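Long-range contacts in SIRV1 hypothetical protein ORF119 (Sulfolobus islandicus rudivirus 1 variant xx, PDB 2X3G), which is of unknown function by name but probably acts as a Rep-type HUH endonuclease that nicks viral DNA to start replication: residues Y17-T22 and I90-V95; S39-H44 and K73-S78; H66-T71 and K107-T112. One frame throughout, in Å; residues are numbered along the deposited sequence.

Interaction 1 (Y17-T22 and I90-V95); sequences YFITIT and IRIELV
Tyr-17 and Leu-94 meet because the tyrosine ring swings to the backbone N side (chi1 -66°), with CG anti to the carbonyl carbon, a rotation that turns one ring face to the leucine. Leu-94 CD2 lies over that face toward its rim, 3.6 Å from Tyr-17 CE1, in a CH-pi contact, while Ile-92 CG2 reaches Tyr-17 CD1 at 3.9 Å. Farther along the same face of the sheet the isoleucines line up alongside one another: Ile-19 CG2 touches Ile-90 CG2 at 4.0 Å, and the Ile-21 and Ile-90 side chains run side by side. The backbones are zipped by two hydrogen-bonded pairs. Phe-18 N donates to Glu-93 O (2.8 Å), a bond returned by Glu-93 N, and Thr-20 and Arg-91 repeat the exchange, with Arg-91 N to Thr-20 O at 2.9 Å. On the opposite face Phe-18 CB rests on Val-95 CG2 (3.6 Å), and one water bridges Phe-18 O and Thr-20 OG1. Tyr-17 OH bonds to Leu-75 N. Strand 89-94 is thus joined antiparallel to strand 15-22 as the outermost strand on this side, the beta1-beta4 pairing of a ferredoxin-like beta-alpha-beta-beta-alpha-beta fold.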
loop_
_atom_site.group_PDB
_atom_site.type_symbol
_atom_site.label_atom_id
_atom_site.label_comp_id
_atom_site.label_asym_id
_atom_site.label_seq_id
_atom_site.Cartn_x
_atom_site.Cartn_y
_atom_site.Cartn_z
ATOM N N TYR A 17 20.005 4.276 8.436
ATOM C CA TYR A 17 19.321 3.685 9.584
ATOM C C TYR A 17 17.938 3.232 9.155
ATOM O O TYR A 17 17.192 4.013 8.559
ATOM C CB TYR A 17 19.174 4.708 10.690
ATOM C CG TYR A 17 20.460 5.154 11.318
ATOM C CD1 TYR A 17 21.093 4.367 12.260
ATOM C CD2 TYR A 17 21.053 6.368 10.951
ATOM C CE1 TYR A 17 22.266 4.772 12.861
ATOM C CE2 TYR A 17 22.246 6.788 11.559
ATOM C CZ TYR A 17 22.840 5.963 12.511
ATOM O OH TYR A 17 23.999 6.325 13.126
ATOM N N PHE A 18 17.617 1.976 9.460
ATOM C CA PHE A 18 16.309 1.381 9.230
ATOM C C PHE A 18 15.639 1.273 10.586
ATOM O O PHE A 18 16.073 0.500 11.431
ATOM C CB PHE A 18 16.454 0.012 8.530
ATOM C CG PHE A 18 15.176 -0.756 8.407
ATOM C CD1 PHE A 18 14.014 -0.129 7.998
ATOM C CD2 PHE A 18 15.141 -2.109 8.685
ATOM C CE1 PHE A 18 12.826 -0.827 7.915
ATOM C CE2 PHE A 18 13.970 -2.822 8.582
ATOM C CZ PHE A 18 12.803 -2.182 8.194
ATOM N N ILE A 19 14.610 2.102 10.784
ATOM C CA ILE A 19 13.874 2.186 12.021
ATOM C C ILE A 19 12.450 1.659 11.838
ATOM O O ILE A 19 11.730 2.077 10.937
ATOM C CB ILE A 19 13.794 3.654 12.466
ATOM C CG1 ILE A 19 15.168 4.338 12.358
ATOM C CG2 ILE A 19 13.141 3.762 13.868
ATOM C CD1 ILE A 19 15.108 5.851 12.595
ATOM N N THR A 20 12.058 0.719 12.695
ATOM C CA THR A 20 10.717 0.224 12.716
ATOM C C THR A 20 10.077 0.622 14.035
ATOM O O THR A 20 10.649 0.404 15.101
ATOM C CB THR A 20 10.689 -1.287 12.550
ATOM O OG1 THR A 20 11.432 -1.619 11.388
ATOM C CG2 THR A 20 9.257 -1.783 12.377
ATOM N N ILE A 21 8.880 1.189 13.949
ATOM C CA ILE A 21 8.162 1.678 15.125
ATOM C C ILE A 21 6.787 1.030 15.116
ATOM O O ILE A 21 6.102 1.052 14.094
ATOM C CB ILE A 21 8.042 3.231 15.101
ATOM C CG1 ILE A 21 9.416 3.866 14.898
ATOM C CG2 ILE A 21 7.341 3.775 16.374
ATOM C CD1 ILE A 21 9.679 4.273 13.466
ATOM N N THR A 22 6.421 0.403 16.234
ATOM C CA THR A 22 5.089 -0.127 16.420
ATOM C C THR A 22 4.466 0.438 17.688
ATOM O O THR A 22 5.145 0.639 18.697
ATOM C CB THR A 22 5.131 -1.664 16.490
ATOM O OG1 THR A 22 5.786 -2.163 15.304
ATOM C CG2 THR A 22 3.732 -2.235 16.583
ATOM N N ILE A 90 10.422 0.265 19.338
ATOM C CA ILE A 90 11.293 0.809 18.317
ATOM C C ILE A 90 12.507 -0.093 18.145
ATOM O O ILE A 90 13.115 -0.507 19.126
ATOM C CB ILE A 90 11.779 2.242 18.692
ATOM C CG1 ILE A 90 10.577 3.196 18.781
ATOM C CG2 ILE A 90 12.819 2.725 17.710
ATOM C CD1 ILE A 90 10.862 4.592 19.362
ATOM N N ARG A 91 12.848 -0.381 16.897
ATOM C CA ARG A 91 14.072 -1.083 16.569
ATOM C C ARG A 91 14.836 -0.226 15.580
ATOM O O ARG A 91 14.245 0.389 14.701
ATOM C CB ARG A 91 13.730 -2.454 15.989
ATOM C CG ARG A 91 14.904 -3.271 15.582
ATOM C CD ARG A 91 14.393 -4.556 14.935
ATOM N NE ARG A 91 15.491 -5.334 14.405
ATOM C CZ ARG A 91 15.366 -6.581 13.977
ATOM N NH1 ARG A 91 14.192 -7.197 14.038
ATOM N NH2 ARG A 91 16.425 -7.207 13.514
ATOM N N ILE A 92 16.147 -0.134 15.780
ATOM C CA ILE A 92 17.008 0.636 14.902
ATOM C C ILE A 92 18.156 -0.257 14.447
ATOM O O ILE A 92 18.805 -0.893 15.261
ATOM C CB ILE A 92 17.571 1.915 15.575
ATOM C CG1 ILE A 92 16.446 2.783 16.120
ATOM C CG2 ILE A 92 18.462 2.719 14.584
ATOM C CD1 ILE A 92 16.921 4.051 16.880
ATOM N N GLU A 93 18.395 -0.276 13.134
ATOM C CA GLU A 93 19.438 -1.091 12.532
ATOM C C GLU A 93 20.221 -0.184 11.601
ATOM O O GLU A 93 19.650 0.691 10.950
ATOM C CB GLU A 93 18.838 -2.249 11.702
ATOM C CG GLU A 93 18.211 -3.396 12.477
ATOM C CD GLU A 93 19.228 -4.279 13.190
ATOM O OE1 GLU A 93 20.440 -4.226 12.857
ATOM O OE2 GLU A 93 18.816 -5.033 14.099
ATOM N N LEU A 94 21.526 -0.397 11.532
ATOM C CA LEU A 94 22.326 0.213 10.493
ATOM C C LEU A 94 22.305 -0.745 9.351
ATOM O O LEU A 94 22.649 -1.913 9.520
ATOM C CB LEU A 94 23.777 0.421 10.944
ATOM C CG LEU A 94 24.222 1.822 11.315
ATOM C CD1 LEU A 94 25.747 1.779 11.528
ATOM C CD2 LEU A 94 23.859 2.868 10.255
ATOM N N VAL A 95 21.892 -0.282 8.180
ATOM C CA VAL A 95 21.832 -1.156 7.022
ATOM C C VAL A 95 23.209 -1.223 6.378
ATOM O O VAL A 95 23.714 -0.200 5.932
ATOM C CB VAL A 95 20.830 -0.639 5.969
ATOM C CG1 VAL A 95 20.796 -1.617 4.789
ATOM C CG2 VAL A 95 19.441 -0.482 6.616
HETATM O O HOH W 1 14.535 -1.707 12.226
#

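Interaction 2 (S39-H44 and K73-S78); sequences SYIYNH and KKLDYS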
loop_
_atom_site.group_PDB
_atom_site.type_symbol
_atom_site.label_atom_id
_atom_site.label_comp_id
_atom_site.label_asym_id
_atom_site.label_seq_id
_atom_site.Cartn_x
_atom_site.Cartn_y
_atom_site.Cartn_z
ATOM N N SER A 39 11.889 16.986 10.766
ATOM C CA SER A 39 12.471 18.270 11.183
ATOM C C SER A 39 13.643 18.092 12.175
ATOM O O SER A 39 14.671 18.751 12.056
ATOM C CB SER A 39 11.393 19.177 11.744
ATOM O OG SER A 39 10.475 19.582 10.718
ATOM N N TYR A 40 13.472 17.195 13.133
ATOM C CA TYR A 40 14.567 16.765 13.998
ATOM C C TYR A 40 15.765 16.227 13.187
ATOM O O TYR A 40 16.899 16.613 13.410
ATOM C CB TYR A 40 14.047 15.750 15.032
ATOM C CG TYR A 40 15.025 14.692 15.433
ATOM C CD1 TYR A 40 14.827 13.366 15.048
ATOM C CD2 TYR A 40 16.149 15.000 16.189
ATOM C CE1 TYR A 40 15.718 12.374 15.403
ATOM C CE2 TYR A 40 17.067 14.007 16.532
ATOM C CZ TYR A 40 16.842 12.693 16.120
ATOM O OH TYR A 40 17.713 11.670 16.455
ATOM N N ILE A 41 15.519 15.343 12.235
ATOM C CA ILE A 41 16.605 14.794 11.414
ATOM C C ILE A 41 17.252 15.883 10.534
ATOM O O ILE A 41 18.488 15.952 10.392
ATOM C CB ILE A 41 16.101 13.616 10.544
ATOM C CG1 ILE A 41 15.679 12.423 11.436
ATOM C CG2 ILE A 41 17.153 13.200 9.509
ATOM C CD1 ILE A 41 16.803 11.736 12.174
ATOM N N TYR A 42 16.418 16.746 9.971
ATOM C CA TYR A 42 16.920 17.924 9.256
ATOM C C TYR A 42 17.840 18.802 10.105
ATOM O O TYR A 42 18.887 19.224 9.629
ATOM C CB TYR A 42 15.778 18.772 8.718
ATOM C CG TYR A 42 16.277 19.919 7.887
ATOM C CD1 TYR A 42 16.622 19.744 6.557
ATOM C CD2 TYR A 42 16.413 21.178 8.438
ATOM C CE1 TYR A 42 17.082 20.817 5.792
ATOM C CE2 TYR A 42 16.872 22.242 7.694
ATOM C CZ TYR A 42 17.213 22.053 6.377
ATOM O OH TYR A 42 17.667 23.132 5.658
ATOM N N ASN A 43 17.464 19.063 11.354
ATOM C CA ASN A 43 18.315 19.833 12.259
ATOM C C ASN A 43 19.596 19.066 12.640
ATOM O O ASN A 43 20.647 19.670 12.844
ATOM C CB ASN A 43 17.526 20.290 13.496
ATOM C CG ASN A 43 16.516 21.390 13.176
ATOM O OD1 ASN A 43 16.525 21.964 12.086
ATOM N ND2 ASN A 43 15.665 21.723 14.152
ATOM N N HIS A 44 19.499 17.742 12.691
ATOM C CA HIS A 44 20.634 16.846 12.967
ATOM C C HIS A 44 21.665 16.915 11.817
ATOM O O HIS A 44 22.883 16.978 12.051
ATOM C CB HIS A 44 20.086 15.423 13.187
ATOM C CG HIS A 44 21.093 14.327 13.007
ATOM N ND1 HIS A 44 21.973 13.951 14.004
ATOM C CD2 HIS A 44 21.336 13.502 11.959
ATOM C CE1 HIS A 44 22.728 12.959 13.563
ATOM N NE2 HIS A 44 22.358 12.665 12.328
ATOM N N LYS A 73 25.943 11.840 9.810
ATOM C CA LYS A 73 26.239 12.040 11.219
ATOM C C LYS A 73 25.494 11.007 12.029
ATOM O O LYS A 73 24.297 10.865 11.860
ATOM C CB LYS A 73 25.789 13.432 11.643
ATOM C CG LYS A 73 26.074 13.740 13.100
ATOM C CD LYS A 73 25.874 15.215 13.434
ATOM C CE LYS A 73 25.954 15.478 14.941
ATOM N NZ LYS A 73 27.037 14.704 15.619
ATOM N N LYS A 74 26.189 10.317 12.925
ATOM C CA LYS A 74 25.559 9.261 13.720
ATOM C C LYS A 74 24.385 9.809 14.484
ATOM O O LYS A 74 24.480 10.891 15.070
ATOM C CB LYS A 74 26.536 8.662 14.725
ATOM C CG LYS A 74 27.312 7.479 14.222
ATOM C CD LYS A 74 28.351 7.065 15.246
ATOM C CE LYS A 74 29.197 5.927 14.713
ATOM N NZ LYS A 74 30.302 5.579 15.644
ATOM N N LEU A 75 23.302 9.041 14.502
ATOM C CA LEU A 75 22.087 9.395 15.211
ATOM C C LEU A 75 22.267 9.124 16.687
ATOM O O LEU A 75 22.882 8.117 17.065
ATOM C CB LEU A 75 20.888 8.568 14.712
ATOM C CG LEU A 75 20.073 9.010 13.499
ATOM C CD1 LEU A 75 18.810 8.166 13.466
ATOM C CD2 LEU A 75 19.767 10.502 13.592
ATOM N N ASP A 76 21.763 10.047 17.511
ATOM C CA ASP A 76 21.528 9.798 18.938
ATOM C C ASP A 76 20.196 9.067 19.076
ATOM O O ASP A 76 19.132 9.666 18.975
ATOM C CB ASP A 76 21.531 11.108 19.729
ATOM C CG ASP A 76 21.190 10.920 21.193
ATOM O OD1 ASP A 76 20.795 9.818 21.614
ATOM O OD2 ASP A 76 21.313 11.896 21.957
ATOM N N TYR A 77 20.275 7.751 19.275
ATOM C CA TYR A 77 19.102 6.896 19.320
ATOM C C TYR A 77 18.035 7.310 20.349
ATOM O O TYR A 77 16.852 7.109 20.107
ATOM C CB TYR A 77 19.528 5.453 19.588
ATOM C CG TYR A 77 20.344 4.790 18.484
ATOM C CD1 TYR A 77 20.419 5.327 17.202
ATOM C CD2 TYR A 77 21.020 3.613 18.729
ATOM C CE1 TYR A 77 21.154 4.708 16.216
ATOM C CE2 TYR A 77 21.734 2.976 17.755
ATOM C CZ TYR A 77 21.822 3.527 16.504
ATOM O OH TYR A 77 22.538 2.856 15.532
ATOM N N SER A 78 18.441 7.877 21.478
ATOM C CA SER A 78 17.475 8.336 22.496
ATOM C C SER A 78 16.544 9.428 21.958
ATOM O O SER A 78 15.405 9.560 22.394
ATOM C CB SER A 78 18.190 8.829 23.756
ATOM O OG SER A 78 18.878 10.050 23.533
HETATM O O HOH W 2 20.813 12.573 16.475
#
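The C-terminal turn of helix 30-44 docks here against the connection that leads from strand 64-71 into helix 77-82, with His-44 and Leu-75 at the centre. The imidazole of His-44 is held at its edge and on a face. At the edge, NE2 donates to Lys-73 O at 2.7 Å; the carbonyl oxygen lies close to the ring plane, whereas NE2 stands 45° out of the carbonyl plane and the bond is bent (135°). Leu-75 CD2 sits over the ring face, 3.6 Å from His-44 NE2, as a CH-pi contact. Lys-73 lays its aliphatic chain against the same ring, a course set by an extended chi1 (-179°), and its CG reaches His-44 CE1 at 3.5 Å. Leu-75 CD2 also meets Ile-41 CD1 at 3.5 Å, and one methyl thereby touches both the imidazole face and the tip of Ile-41. Beyond it, a water links Tyr-40 OH to Asp-76 N, the latter donating at 2.9 Å. Asp-76 N-caps helix 77-82: its OD1 accepts a bond from Ser-78 OG (2.7 Å) and a weak one from Ser-78 N. Helix 30-44 rests on strand 64-71 through Ile-41 on Val-69, Tyr-40 stacks on His-83, and Leu-75 packs against Val-80 of helix 77-82.

Interaction 3 (H66-T71 and K107-T112); sequences HILVFT and KYMLKT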
loop_
_atom_site.group_PDB
_atom_site.type_symbol
_atom_site.label_atom_id
_atom_site.label_comp_id
_atom_site.label_asym_id
_atom_site.label_seq_id
_atom_site.Cartn_x
_atom_site.Cartn_y
_atom_site.Cartn_z
ATOM N N HIS A 66 7.764 2.334 9.160
ATOM C CA HIS A 66 9.138 1.986 8.788
ATOM C C HIS A 66 9.774 3.239 8.233
ATOM O O HIS A 66 9.154 3.950 7.455
ATOM C CB HIS A 66 9.202 0.873 7.736
ATOM C CG HIS A 66 8.588 -0.415 8.164
ATOM N ND1 HIS A 66 9.131 -1.214 9.148
ATOM C CD2 HIS A 66 7.475 -1.049 7.734
ATOM C CE1 HIS A 66 8.375 -2.283 9.306
ATOM N NE2 HIS A 66 7.360 -2.204 8.466
ATOM N N ILE A 67 11.013 3.498 8.632
ATOM C CA ILE A 67 11.696 4.708 8.261
ATOM C C ILE A 67 13.133 4.388 7.878
ATOM O O ILE A 67 13.817 3.699 8.622
ATOM C CB ILE A 67 11.680 5.717 9.428
ATOM C CG1 ILE A 67 10.249 6.043 9.860
ATOM C CG2 ILE A 67 12.363 7.018 9.046
ATOM C CD1 ILE A 67 10.182 7.163 10.893
ATOM N N LEU A 68 13.573 4.873 6.713
ATOM C CA LEU A 68 15.004 4.946 6.401
ATOM C C LEU A 68 15.498 6.365 6.559
ATOM O O LEU A 68 14.907 7.308 6.033
ATOM C CB LEU A 68 15.310 4.517 4.975
ATOM C CG LEU A 68 15.270 3.051 4.669
ATOM C CD1 LEU A 68 15.525 2.895 3.166
ATOM C CD2 LEU A 68 16.295 2.292 5.483
ATOM N N VAL A 69 16.578 6.503 7.304
ATOM C CA VAL A 69 17.236 7.795 7.503
ATOM C C VAL A 69 18.631 7.656 6.877
ATOM O O VAL A 69 19.403 6.784 7.252
ATOM C CB VAL A 69 17.320 8.162 8.995
ATOM C CG1 VAL A 69 18.194 9.416 9.209
ATOM C CG2 VAL A 69 15.912 8.378 9.595
ATOM N N PHE A 70 18.912 8.500 5.903
ATOM C CA PHE A 70 20.236 8.626 5.311
ATOM C C PHE A 70 20.899 9.892 5.835
ATOM O O PHE A 70 20.373 10.976 5.660
ATOM C CB PHE A 70 20.084 8.745 3.814
ATOM C CG PHE A 70 19.298 7.638 3.216
ATOM C CD1 PHE A 70 17.929 7.784 2.972
ATOM C CD2 PHE A 70 19.908 6.432 2.889
ATOM C CE1 PHE A 70 17.201 6.759 2.398
ATOM C CE2 PHE A 70 19.196 5.425 2.312
ATOM C CZ PHE A 70 17.829 5.578 2.071
ATOM N N THR A 71 22.075 9.739 6.430
ATOM C CA THR A 71 22.733 10.830 7.135
ATOM C C THR A 71 24.239 10.564 7.231
ATOM O O THR A 71 24.694 9.418 7.203
ATOM C CB THR A 71 22.133 11.017 8.548
ATOM O OG1 THR A 71 22.691 12.166 9.189
ATOM C CG2 THR A 71 22.358 9.800 9.443
ATOM N N LYS A 107 12.138 -3.733 -0.000
ATOM C CA LYS A 107 11.089 -4.688 -0.323
ATOM C C LYS A 107 10.210 -4.929 0.902
ATOM O O LYS A 107 8.978 -4.966 0.806
ATOM C CB LYS A 107 11.724 -5.988 -0.839
ATOM C CG LYS A 107 10.772 -7.101 -1.184
ATOM C CD LYS A 107 11.338 -8.046 -2.296
ATOM C CE LYS A 107 11.054 -9.514 -2.013
ATOM N NZ LYS A 107 11.423 -10.456 -3.171
ATOM N N TYR A 108 10.839 -5.040 2.064
ATOM C CA TYR A 108 10.114 -5.279 3.300
ATOM C C TYR A 108 9.231 -4.094 3.673
ATOM O O TYR A 108 8.099 -4.263 4.115
ATOM C CB TYR A 108 11.100 -5.539 4.432
ATOM C CG TYR A 108 10.443 -5.919 5.731
ATOM C CD1 TYR A 108 9.872 -7.168 5.882
ATOM C CD2 TYR A 108 10.404 -5.036 6.812
ATOM C CE1 TYR A 108 9.272 -7.542 7.054
ATOM C CE2 TYR A 108 9.795 -5.408 8.004
ATOM C CZ TYR A 108 9.240 -6.667 8.112
ATOM O OH TYR A 108 8.635 -7.094 9.265
HETATM N N MSE A 109 9.771 -2.893 3.493
HETATM C CA MSE A 109 9.034 -1.667 3.762
HETATM C C MSE A 109 7.839 -1.472 2.856
HETATM O O MSE A 109 6.835 -0.935 3.308
HETATM C CB MSE A 109 9.943 -0.448 3.644
HETATM C CG MSE A 109 10.943 -0.396 4.737
HETATM SE SE MSE A 109 12.214 1.039 4.476
HETATM C CE MSE A 109 11.072 2.642 4.673
ATOM N N LEU A 110 7.927 -1.918 1.603
ATOM C CA LEU A 110 6.828 -1.713 0.647
ATOM C C LEU A 110 5.882 -2.909 0.510
ATOM O O LEU A 110 4.997 -2.905 -0.350
ATOM C CB LEU A 110 7.377 -1.344 -0.731
ATOM C CG LEU A 110 7.629 0.153 -0.929
ATOM C CD1 LEU A 110 8.367 0.338 -2.196
ATOM C CD2 LEU A 110 6.339 0.941 -0.984
ATOM N N LYS A 111 6.031 -3.913 1.371
ATOM C CA LYS A 111 5.300 -5.166 1.176
ATOM C C LYS A 111 3.776 -5.003 1.268
ATOM O O LYS A 111 3.038 -5.751 0.631
ATOM C CB LYS A 111 5.799 -6.247 2.151
ATOM C CG LYS A 111 5.329 -6.086 3.576
ATOM C CD LYS A 111 6.173 -6.948 4.532
ATOM C CE LYS A 111 6.034 -6.501 5.968
ATOM N NZ LYS A 111 6.503 -5.085 6.244
ATOM N N THR A 112 3.295 -4.045 2.060
ATOM C CA THR A 112 1.844 -3.832 2.175
ATOM C C THR A 112 1.317 -2.849 1.124
ATOM O O THR A 112 0.117 -2.579 1.086
ATOM C CB THR A 112 1.424 -3.309 3.575
ATOM O OG1 THR A 112 1.883 -1.968 3.738
ATOM C CG2 THR A 112 1.965 -4.194 4.713
HETATM O O HOH W 3 6.231 -5.143 9.075
#
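His-66 on strand 64-71 faces Met-109 in the last turn of helix 99-109, their CA atoms 6.2 Å apart; Leu-110 is the first residue to leave helical geometry, yet Lys-111 beyond it still reaches back to the histidine. The side chains of Met-109, present as selenomethionine, and His-66 run antiparallel alongside each other, with Met-109 CG 3.7 Å from His-66 CB. The SE of Met-109 packs on Leu-68 CG at 3.7 Å, and a bend at the last torsion (chi3 66°) brings CE back to His-66 O at 3.6 Å. The imidazole itself meets Tyr-108, whose edge is directed at the face of the histidine in an offset edge-to-face pair, planes at 65°; Tyr-108 CE2 is 3.7 Å from His-66 CE1. Lys-111 folds over the tyrosine, its NZ above the ring centre, and donates to Tyr-108 O at 2.8 Å. NZ also donates to a water (2.8 Å) that stands in the imidazole plane, 3.2 Å from His-66 NE2, and is shared with Tyr-108 OH. Thr-20 OG1 bonds to His-66 ND1 and helps fix the ring's rotation, while Glu-55 forms a salt bridge with Lys-111. A His-Tyr-His sequence, residues 64 to 66, on a central strand, with a helix-borne tyrosine beside it, is consistent with the active site of HUH endonucleases of the Rep family.

Interactions 1 and 3 involve strands of one antiparallel sheet, ordered 49-55, 64-71, 15-22, 89-94, and interaction 2 lies in the layer packed on it. Interactions 1 and 3 are closest, their centres about 9 Å apart, because strands 15-22 and 64-71 are neighbours, joined by the backbone of Ile-19 and Ile-67. The centre of interaction 2 is about 14 Å from that of interaction 1 and about 17 Å from that of interaction 3. Along the chain, interaction 2 is nested within the loop closed by interaction 1, and interaction 3 crosses both. The sheet separates helices 30-44 and 77-82 from the face where helix 99-109 and the histidines probably form the nuclease site.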